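Local coordinates for protein ectonucleoside triphosphate diphosphohydrolase 4 (Homo sapiens, PDB 6WG5) that belongs to the GDA1/CD39 family of nucleoside phosphatases, grouped in the actin-like ATPase clan, at residues K411-T416 with H437-Q442. Residues are numbered along the deposited sequence; the frame is centred on the assembly and turned at random.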
loop_
_atom_site.group_PDB
_atom_site.type_symbol
_atom_site.label_atom_id
_atom_site.label_comp_id
_atom_site.label_asym_id
_atom_site.label_seq_id
_atom_site.Cartn_x
_atom_site.Cartn_y
_atom_site.Cartn_z
ATOM N N LYS A 411 19.667 18.120 3.832
ATOM C CA LYS A 411 20.403 18.991 4.741
ATOM C C LYS A 411 20.328 20.443 4.289
ATOM O O LYS A 411 20.121 21.347 5.107
ATOM C CB LYS A 411 21.864 18.545 4.839
ATOM C CG LYS A 411 22.254 18.010 6.208
ATOM C CD LYS A 411 23.742 17.681 6.305
ATOM C CE LYS A 411 24.056 16.281 5.791
ATOM N NZ LYS A 411 25.346 15.766 6.335
ATOM N N ASP A 412 20.490 20.687 2.986
ATOM C CA ASP A 412 20.507 22.056 2.484
ATOM C C ASP A 412 19.140 22.715 2.622
ATOM O O ASP A 412 19.049 23.905 2.946
ATOM C CB ASP A 412 20.972 22.072 1.027
ATOM C CG ASP A 412 22.445 21.726 0.881
ATOM O OD1 ASP A 412 23.199 21.901 1.863
ATOM O OD2 ASP A 412 22.851 21.285 -0.216
ATOM N N TYR A 413 18.064 21.963 2.381
ATOM C CA TYR A 413 16.726 22.521 2.545
ATOM C C TYR A 413 16.494 22.966 3.986
ATOM O O TYR A 413 15.990 24.066 4.236
ATOM C CB TYR A 413 15.672 21.496 2.118
ATOM C CG TYR A 413 14.247 21.967 2.322
ATOM C CD1 TYR A 413 13.577 22.665 1.326
ATOM C CD2 TYR A 413 13.574 21.716 3.513
ATOM C CE1 TYR A 413 12.277 23.100 1.509
ATOM C CE2 TYR A 413 12.275 22.151 3.706
ATOM C CZ TYR A 413 11.632 22.844 2.700
ATOM O OH TYR A 413 10.338 23.279 2.883
ATOM N N CYS A 414 16.870 22.122 4.951
ATOM C CA CYS A 414 16.611 22.430 6.353
ATOM C C CYS A 414 17.412 23.637 6.822
ATOM O O CYS A 414 16.920 24.439 7.623
ATOM C CB CYS A 414 16.920 21.207 7.217
ATOM S SG CYS A 414 15.807 19.858 6.830
ATOM N N ALA A 415 18.641 23.784 6.336
ATOM C CA ALA A 415 19.490 24.894 6.742
ATOM C C ALA A 415 19.116 26.210 6.069
ATOM O O ALA A 415 19.772 27.223 6.330
ATOM C CB ALA A 415 20.954 24.562 6.443
ATOM N N THR A 416 18.089 26.223 5.223
ATOM C CA THR A 416 17.662 27.435 4.537
ATOM C C THR A 416 16.679 28.198 5.415
ATOM O O THR A 416 15.738 27.610 5.956
ATOM C CB THR A 416 17.016 27.092 3.192
ATOM O OG1 THR A 416 17.941 26.350 2.390
ATOM C CG2 THR A 416 16.607 28.359 2.443
ATOM N N HIS A 437 2.061 23.110 4.596
ATOM C CA HIS A 437 2.345 22.010 5.512
ATOM C C HIS A 437 3.561 21.218 5.046
ATOM O O HIS A 437 4.425 20.857 5.852
ATOM C CB HIS A 437 1.119 21.104 5.627
ATOM C CG HIS A 437 1.224 20.072 6.706
ATOM N ND1 HIS A 437 1.963 18.918 6.566
ATOM C CD2 HIS A 437 0.671 20.016 7.942
ATOM C CE1 HIS A 437 1.869 18.199 7.670
ATOM N NE2 HIS A 437 1.091 18.844 8.521
ATOM N N ARG A 438 3.646 20.941 3.743
ATOM C CA ARG A 438 4.826 20.278 3.200
ATOM C C ARG A 438 6.077 21.116 3.433
ATOM O O ARG A 438 7.126 20.589 3.822
ATOM C CB ARG A 438 4.627 20.007 1.707
ATOM C CG ARG A 438 5.899 19.682 0.931
ATOM C CD ARG A 438 6.636 18.488 1.510
ATOM N NE ARG A 438 5.759 17.338 1.709
ATOM C CZ ARG A 438 6.132 16.203 2.294
ATOM N NH1 ARG A 438 7.375 16.055 2.742
ATOM N NH2 ARG A 438 5.260 15.215 2.435
ATOM N N LEU A 439 5.982 22.427 3.201
ATOM C CA LEU A 439 7.143 23.295 3.364
ATOM C C LEU A 439 7.633 23.295 4.808
ATOM O O LEU A 439 8.843 23.355 5.065
ATOM C CB LEU A 439 6.787 24.715 2.920
ATOM C CG LEU A 439 7.962 25.646 2.623
ATOM C CD1 LEU A 439 8.589 25.311 1.272
ATOM C CD2 LEU A 439 7.513 27.096 2.665
ATOM N N LYS A 440 6.708 23.220 5.764
ATOM C CA LYS A 440 7.063 23.332 7.173
ATOM C C LYS A 440 7.605 22.024 7.735
ATOM O O LYS A 440 8.563 22.034 8.516
ATOM C CB LYS A 440 5.840 23.787 7.967
ATOM C CG LYS A 440 5.998 23.764 9.475
ATOM C CD LYS A 440 4.842 24.509 10.126
ATOM C CE LYS A 440 4.848 24.392 11.638
ATOM N NZ LYS A 440 3.589 24.949 12.215
ATOM N N TYR A 441 7.016 20.891 7.353
ATOM C CA TYR A 441 7.342 19.605 7.958
ATOM C C TYR A 441 8.196 18.722 7.056
ATOM O O TYR A 441 8.420 17.552 7.387
ATOM C CB TYR A 441 6.053 18.878 8.350
ATOM C CG TYR A 441 5.276 19.613 9.416
ATOM C CD1 TYR A 441 5.738 19.664 10.724
ATOM C CD2 TYR A 441 4.087 20.264 9.116
ATOM C CE1 TYR A 441 5.041 20.340 11.703
ATOM C CE2 TYR A 441 3.378 20.945 10.094
ATOM C CZ TYR A 441 3.862 20.978 11.386
ATOM O OH TYR A 441 3.170 21.650 12.370
ATOM N N GLN A 442 8.688 19.252 5.933
ATOM C CA GLN A 442 9.583 18.481 5.076
ATOM C C GLN A 442 10.795 17.980 5.851
ATOM O O GLN A 442 11.228 16.836 5.669
ATOM C CB GLN A 442 10.029 19.335 3.885
ATOM C CG GLN A 442 11.306 18.859 3.178
ATOM C CD GLN A 442 11.107 17.587 2.375
ATOM O OE1 GLN A 442 9.984 17.222 2.029
ATOM N NE2 GLN A 442 12.205 16.905 2.075
#
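The aromatic ring of Tyr413 has the carbonyl oxygen of Leu439 at its edge, near its plane. The amide of Gln442 stands steeply to this ring, the two planes 81° apart, and its aliphatic part does the touching: Gln442 CG approaches Tyr413 CE2 obliquely at 3.5 Å. Tyr413 reaches this far because its ring extends anti to the backbone N (chi1 177°), which carries the hydroxyl toward helix 436-456. There OH donates a hydrogen bond of 2.6 Å to Leu439 O, in the carbonyl plane and on a lone pair, with a C=O...O angle of 112°. The phenol thus addresses a backbone oxygen from the flank, while CD1 of Leu439, whose side chain crosses the tyrosine at about a right angle, lies beside the same hydroxyl.

The Gln442 chain bends at chi2, its CB and CG staying near the ring while the amide turns to Arg438. That amide is held at both atoms: OE1 accepts from Arg438 NH1 at 2.9 Å, and NE2 donates to Cys390 O. Arg438 in turn forms a salt bridge with Glu386, so a charged pair stands behind the amide whose aliphatic stem lies against the tyrosine. Leu421 and Leu395 also touch Tyr413, and Trp418 and Phe425 touch Leu439; the residues that meet across the contact are buried.

Close by, Cys414 is joined to Cys443 by a disulfide. The whole is an example of a disulfide-linked helix-helix contact, in which helices 403-414 and 436-456 of the GDA1/CD39 fold are tied by a covalent bridge and a buried tyrosine-to-backbone hydrogen bond.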